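Local coordinates for protein beta-n-acetylhexosaminidase (Streptococcus pneumoniae, PDB 4AZI) that probably hydrolyses terminal beta-linked N-acetylglucosamine from glycans, as a family 20 glycoside hydrolase catalytic module of the pneumococcal exo-enzyme StrH, at residues K271-W279 with N300-A310. The protein carries 2 engineered substitutions. Sequence-based numbering, arbitrary orientation.
Sequences KFLNTNGDW and NTGKTPFNQLA
Asn276 and Ala310 bring the two backbones to 5.5 Å between their CA atoms, where the chain leaving strand 271-274 passes the loop that follows helix 294-303. Three side-chain N-H bonds tie the Pro305-Gln308 type I turn to this chain. Asn274 ND2 reaches Phe306 O at 2.8 Å and Gln308 O at 2.9 Å, both bent and weak; Asn276 ND2 adds a bond to Gln308 O with an N-H...O angle of 136°, so two amides share that carbonyl. Asn274 CG stands anti to its own backbone N (chi1 -177°), which carries the amide across to the turn, and Asn274 OD1 accepts from a water that in turn accepts from Ala310 N. Trp279 lays its indole edge along the last turn of the helix and the loop after it: NE1 donates to Asn300 O at 3.1 Å with the acceptor 1° from the ring plane, while Thr304 N reaches the same oxygen from the opposite face of its carbonyl. Farther along that edge, Trp279 CZ2 lies 3.5 Å from Pro305 O. Thr304 OG1 donates to Asp278 OD2 at 2.6 Å, on the carboxylate's anti side; a second water links that oxygen to Asn276 ND2 and Gln308 NE2. Leu309 CD1 meets Phe272 CD2 at 3.7 Å, the side chains crossing nearly perpendicularly. Asn276 OD1 accepts from Asp278 N, an Asx turn at the short loop interrupting strand 271-282; the contact packs the helix-to-strand connection against the first strand of the beta-alpha-beta unit 271-282, 294-303, 321-329 of the eight-stranded TIM barrel.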
# COMPACT_ATOMS: atom_id res chain seq x y z
N LYS A 271 -13.67 8.94 -1.72
CA LYS A 271 -13.43 7.99 -2.80
C LYS A 271 -12.64 6.80 -2.26
O LYS A 271 -11.87 6.97 -1.32
CB LYS A 271 -12.66 8.65 -3.94
CG LYS A 271 -13.46 9.73 -4.65
CD LYS A 271 -12.60 10.95 -4.92
CE LYS A 271 -11.87 10.84 -6.25
NZ LYS A 271 -12.74 11.12 -7.43
N PHE A 272 -12.84 5.63 -2.85
CA PHE A 272 -12.33 4.39 -2.28
C PHE A 272 -11.32 3.70 -3.17
O PHE A 272 -11.49 3.68 -4.38
CB PHE A 272 -13.48 3.40 -2.01
CG PHE A 272 -14.52 3.90 -1.04
CD1 PHE A 272 -14.23 4.01 0.31
CD2 PHE A 272 -15.80 4.24 -1.48
CE1 PHE A 272 -15.18 4.46 1.21
CE2 PHE A 272 -16.75 4.69 -0.59
CZ PHE A 272 -16.44 4.80 0.76
N LEU A 273 -10.29 3.14 -2.55
CA LEU A 273 -9.50 2.08 -3.17
C LEU A 273 -9.99 0.79 -2.51
O LEU A 273 -9.79 0.60 -1.30
CB LEU A 273 -8.00 2.29 -2.96
CG LEU A 273 -7.09 1.16 -3.51
CD1 LEU A 273 -7.25 0.98 -5.02
CD2 LEU A 273 -5.62 1.39 -3.15
N ASN A 274 -10.66 -0.06 -3.30
CA ASN A 274 -11.31 -1.29 -2.79
C ASN A 274 -10.28 -2.33 -2.37
O ASN A 274 -9.75 -3.08 -3.19
CB ASN A 274 -12.29 -1.86 -3.83
CG ASN A 274 -13.05 -3.09 -3.34
OD1 ASN A 274 -13.01 -3.44 -2.16
ND2 ASN A 274 -13.75 -3.74 -4.26
N THR A 275 -10.02 -2.37 -1.06
CA THR A 275 -8.95 -3.16 -0.48
C THR A 275 -9.57 -4.29 0.34
O THR A 275 -9.22 -4.51 1.51
CB THR A 275 -8.07 -2.25 0.39
OG1 THR A 275 -7.68 -1.12 -0.40
CG2 THR A 275 -6.82 -2.97 0.90
N ASN A 276 -10.49 -5.02 -0.28
CA ASN A 276 -11.34 -5.97 0.43
C ASN A 276 -10.56 -7.00 1.21
O ASN A 276 -9.70 -7.66 0.65
CB ASN A 276 -12.27 -6.68 -0.55
CG ASN A 276 -13.56 -7.11 0.09
OD1 ASN A 276 -13.56 -7.64 1.20
ND2 ASN A 276 -14.67 -6.87 -0.60
N GLY A 277 -10.85 -7.10 2.50
CA GLY A 277 -10.30 -8.16 3.36
C GLY A 277 -10.49 -9.56 2.78
O GLY A 277 -9.74 -10.48 3.10
N ASP A 278 -11.48 -9.70 1.90
CA ASP A 278 -11.73 -10.96 1.20
C ASP A 278 -10.49 -11.45 0.45
O ASP A 278 -10.29 -12.65 0.27
CB ASP A 278 -12.90 -10.80 0.23
CG ASP A 278 -14.26 -10.79 0.92
OD1 ASP A 278 -14.31 -10.99 2.16
OD2 ASP A 278 -15.28 -10.59 0.22
N TRP A 279 -9.66 -10.51 -0.00
CA TRP A 279 -8.47 -10.83 -0.79
C TRP A 279 -7.17 -10.87 -0.01
O TRP A 279 -6.09 -10.90 -0.60
CB TRP A 279 -8.37 -9.89 -2.00
CG TRP A 279 -9.63 -9.84 -2.85
CD1 TRP A 279 -10.41 -10.91 -3.26
CD2 TRP A 279 -10.28 -8.65 -3.43
NE1 TRP A 279 -11.48 -10.47 -4.01
CE2 TRP A 279 -11.46 -9.13 -4.15
CE3 TRP A 279 -10.02 -7.28 -3.40
CZ2 TRP A 279 -12.32 -8.27 -4.82
CZ3 TRP A 279 -10.90 -6.42 -4.07
CH2 TRP A 279 -12.01 -6.90 -4.77
N ASN A 300 -11.91 -16.27 -3.17
CA ASN A 300 -12.53 -14.94 -3.14
C ASN A 300 -12.17 -14.01 -4.30
O ASN A 300 -12.94 -13.08 -4.61
CB ASN A 300 -12.25 -14.22 -1.81
CG ASN A 300 -12.91 -14.90 -0.62
OD1 ASN A 300 -12.40 -14.84 0.49
ND2 ASN A 300 -14.07 -15.52 -0.85
N THR A 301 -11.03 -14.23 -4.95
CA THR A 301 -10.68 -13.45 -6.15
C THR A 301 -11.72 -13.63 -7.25
O THR A 301 -11.88 -12.76 -8.11
CB THR A 301 -9.29 -13.78 -6.72
OG1 THR A 301 -9.24 -15.16 -7.15
CG2 THR A 301 -8.19 -13.49 -5.71
N GLY A 302 -12.42 -14.76 -7.22
CA GLY A 302 -13.55 -15.01 -8.11
C GLY A 302 -14.89 -14.67 -7.50
O GLY A 302 -15.74 -14.07 -8.15
N LYS A 303 -15.07 -15.04 -6.23
CA LYS A 303 -16.36 -14.95 -5.53
C LYS A 303 -16.80 -13.53 -5.16
O LYS A 303 -17.98 -13.21 -5.23
CB LYS A 303 -16.32 -15.81 -4.26
CG LYS A 303 -17.63 -16.51 -3.93
CD LYS A 303 -17.36 -17.79 -3.14
CE LYS A 303 -18.53 -18.75 -3.22
N THR A 304 -15.85 -12.69 -4.75
CA THR A 304 -16.13 -11.29 -4.44
C THR A 304 -15.94 -10.46 -5.70
O THR A 304 -14.88 -10.53 -6.30
CB THR A 304 -15.18 -10.77 -3.35
OG1 THR A 304 -15.24 -11.63 -2.21
CG2 THR A 304 -15.56 -9.34 -2.93
N PRO A 305 -16.96 -9.66 -6.10
CA PRO A 305 -16.76 -8.84 -7.30
C PRO A 305 -15.68 -7.76 -7.14
O PRO A 305 -15.42 -7.29 -6.03
CB PRO A 305 -18.15 -8.22 -7.53
CG PRO A 305 -19.10 -9.19 -6.90
CD PRO A 305 -18.37 -9.68 -5.68
N PHE A 306 -15.05 -7.42 -8.26
CA PHE A 306 -13.93 -6.47 -8.31
C PHE A 306 -14.32 -5.14 -7.68
O PHE A 306 -13.52 -4.52 -6.97
CB PHE A 306 -13.51 -6.24 -9.77
CG PHE A 306 -12.38 -5.26 -9.96
CD1 PHE A 306 -11.06 -5.68 -9.92
CD2 PHE A 306 -12.64 -3.91 -10.21
CE1 PHE A 306 -10.01 -4.79 -10.12
CE2 PHE A 306 -11.60 -3.01 -10.41
CZ PHE A 306 -10.28 -3.45 -10.36
N ASN A 307 -15.55 -4.71 -7.94
CA ASN A 307 -16.05 -3.45 -7.42
C ASN A 307 -16.73 -3.55 -6.06
O ASN A 307 -17.20 -2.53 -5.53
CB ASN A 307 -17.00 -2.80 -8.44
CG ASN A 307 -16.27 -2.19 -9.64
OD1 ASN A 307 -15.14 -1.73 -9.53
ND2 ASN A 307 -16.94 -2.19 -10.80
N GLN A 308 -16.79 -4.74 -5.47
CA GLN A 308 -17.55 -4.89 -4.22
C GLN A 308 -16.79 -4.43 -2.98
O GLN A 308 -15.78 -5.01 -2.61
CB GLN A 308 -18.05 -6.32 -4.05
CG GLN A 308 -18.83 -6.53 -2.77
CD GLN A 308 -19.63 -7.81 -2.79
OE1 GLN A 308 -20.55 -7.97 -3.60
NE2 GLN A 308 -19.28 -8.74 -1.90
N LEU A 309 -17.27 -3.37 -2.34
CA LEU A 309 -16.66 -2.91 -1.08
C LEU A 309 -17.10 -3.84 0.05
O LEU A 309 -18.21 -4.38 0.02
CB LEU A 309 -17.02 -1.45 -0.79
CG LEU A 309 -16.36 -0.43 -1.72
CD1 LEU A 309 -17.18 0.83 -1.83
CD2 LEU A 309 -14.94 -0.11 -1.27
N ALA A 310 -16.21 -4.05 1.02
CA ALA A 310 -16.49 -4.92 2.16
C ALA A 310 -17.75 -4.46 2.89
O ALA A 310 -17.96 -3.26 3.04
CB ALA A 310 -15.30 -4.96 3.11
O HOH W 1 -13.65 -3.16 0.63
O HOH W 2 -17.14 -8.39 0.27